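Local coordinates for protein LIN-41 (Caenorhabditis elegans, PDB 4UMG) that controls the onset of developmental plasticity as a TRIM-NHL protein, represented here by its filamin domain, at residues Thr110-Val115 against Ser121-Thr126. Residues are numbered along the deposited sequence; the frame is centred on the assembly and turned at random.
Sequences TLNILV and SGCPTT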
loop_
_atom_site.group_PDB
_atom_site.type_symbol
_atom_site.label_atom_id
_atom_site.label_comp_id
_atom_site.label_asym_id
_atom_site.label_seq_id
_atom_site.Cartn_x
_atom_site.Cartn_y
_atom_site.Cartn_z
ATOM N N THR A 110 -5.522 -4.375 7.899
ATOM C CA THR A 110 -5.278 -2.949 8.005
ATOM C C THR A 110 -4.097 -2.628 7.135
ATOM O O THR A 110 -3.088 -3.317 7.223
ATOM C CB THR A 110 -4.966 -2.544 9.432
ATOM O OG1 THR A 110 -5.987 -3.051 10.285
ATOM C CG2 THR A 110 -4.898 -1.030 9.588
ATOM N N LEU A 111 -4.200 -1.553 6.342
ATOM C CA LEU A 111 -3.104 -1.118 5.492
ATOM C C LEU A 111 -2.767 0.302 5.837
ATOM O O LEU A 111 -3.676 1.132 5.982
ATOM C CB LEU A 111 -3.569 -1.144 4.028
ATOM C CG LEU A 111 -2.633 -0.515 2.976
ATOM C CD1 LEU A 111 -1.304 -1.287 2.843
ATOM C CD2 LEU A 111 -3.325 -0.402 1.633
ATOM N N ASN A 112 -1.484 0.592 5.956
ATOM C CA ASN A 112 -1.041 1.992 6.104
ATOM C C ASN A 112 0.206 2.206 5.247
ATOM O O ASN A 112 1.068 1.344 5.215
ATOM C CB ASN A 112 -0.839 2.427 7.581
ATOM C CG ASN A 112 -0.966 3.941 7.775
ATOM O OD1 ASN A 112 -1.120 4.678 6.810
ATOM N ND2 ASN A 112 -0.937 4.449 9.024
ATOM N N ILE A 113 0.284 3.334 4.502
ATOM C CA ILE A 113 1.457 3.629 3.685
ATOM C C ILE A 113 1.858 5.048 4.061
ATOM O O ILE A 113 1.017 5.941 4.028
ATOM C CB ILE A 113 1.156 3.512 2.178
ATOM C CG1 ILE A 113 0.553 2.123 1.828
ATOM C CG2 ILE A 113 2.429 3.802 1.341
ATOM C CD1 ILE A 113 -0.394 2.182 0.568
ATOM N N LEU A 114 3.119 5.215 4.509
ATOM C CA LEU A 114 3.676 6.461 4.999
ATOM C C LEU A 114 4.752 6.971 4.081
ATOM O O LEU A 114 5.663 6.230 3.720
ATOM C CB LEU A 114 4.300 6.282 6.398
ATOM C CG LEU A 114 3.529 5.563 7.511
ATOM C CD1 LEU A 114 4.325 5.634 8.814
ATOM C CD2 LEU A 114 2.173 6.154 7.757
ATOM N N VAL A 115 4.647 8.244 3.700
ATOM C CA VAL A 115 5.662 8.888 2.880
ATOM C C VAL A 115 6.264 9.947 3.798
ATOM O O VAL A 115 5.531 10.800 4.312
ATOM C CB VAL A 115 5.084 9.493 1.560
ATOM C CG1 VAL A 115 5.989 10.586 1.009
ATOM C CG2 VAL A 115 4.883 8.398 0.519
ATOM N N SER A 121 -2.599 9.815 0.975
ATOM C CA SER A 121 -4.040 10.051 0.858
ATOM C C SER A 121 -4.781 8.719 0.924
ATOM O O SER A 121 -4.385 7.746 0.282
ATOM C CB SER A 121 -4.364 10.778 -0.446
ATOM O OG SER A 121 -4.077 9.942 -1.547
ATOM N N GLY A 122 -5.800 8.667 1.750
ATOM C CA GLY A 122 -6.611 7.470 1.874
ATOM C C GLY A 122 -6.141 6.456 2.890
ATOM O O GLY A 122 -6.811 5.440 3.049
ATOM N N CYS A 123 -5.015 6.720 3.605
ATOM C CA CYS A 123 -4.477 5.765 4.604
ATOM C C CYS A 123 -4.552 6.292 6.049
ATOM O O CYS A 123 -4.492 7.511 6.242
ATOM C CB CYS A 123 -3.058 5.339 4.247
ATOM S SG CYS A 123 -2.967 4.250 2.814
ATOM N N PRO A 124 -4.710 5.418 7.072
ATOM C CA PRO A 124 -4.819 3.942 6.988
ATOM C C PRO A 124 -6.193 3.522 6.508
ATOM O O PRO A 124 -7.161 4.303 6.608
ATOM C CB PRO A 124 -4.617 3.485 8.428
ATOM C CG PRO A 124 -5.130 4.664 9.271
ATOM C CD PRO A 124 -4.771 5.890 8.471
ATOM N N THR A 125 -6.281 2.299 6.006
ATOM C CA THR A 125 -7.526 1.814 5.466
ATOM C C THR A 125 -7.694 0.288 5.691
ATOM O O THR A 125 -6.758 -0.386 6.120
ATOM C CB THR A 125 -7.584 2.205 3.977
ATOM O OG1 THR A 125 -8.857 1.831 3.466
ATOM C CG2 THR A 125 -6.436 1.575 3.156
ATOM N N THR A 126 -8.894 -0.218 5.393
ATOM C CA THR A 126 -9.279 -1.610 5.552
ATOM C C THR A 126 -9.195 -2.314 4.225
ATOM O O THR A 126 -9.456 -1.700 3.186
ATOM C CB THR A 126 -10.714 -1.658 6.154
ATOM O OG1 THR A 126 -10.668 -1.195 7.520
ATOM C CG2 THR A 126 -11.382 -3.042 6.097
#
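L111 and T125 form an antiparallel hydrogen-bonded pair: L111 N donates to T125 O at 2.8 Å, and T125 N to L111 O at 2.9 Å. Their side chains run alongside each other on one face of the sheet, L111 CD2 lying 4.0 Å from T125 CG2. L111 also packs on I12 and V77, where a branched apolar chain suits the buried side. The pairing belongs to the hairpin of strands 107-115 and 118-130 in the immunoglobulin-like filamin repeat; its second arm is interrupted before T125, where P124 follows a cis peptide bond and has no N-H to give. N112 CB lies 4.0 Å from P124 CB, N112 CG 3.7 Å from that same carbon. With CG turned anti to the backbone N (chi1 -156°), the amide lies flat against one face of the P124 ring, planes nearly parallel, ND2 over the ring between P124 CB and CD. N112 OD1 makes van der Waals contact with C123 CB at 3.3 Å. A short, flat amide suits this partly exposed place; truncation to an alanine is likely to uncover the proline face. Compact C123 SG meets I113 CD1 at 4.0 Å and faces I113 N, buried without a hydrogen-bond partner, at 3.8 Å.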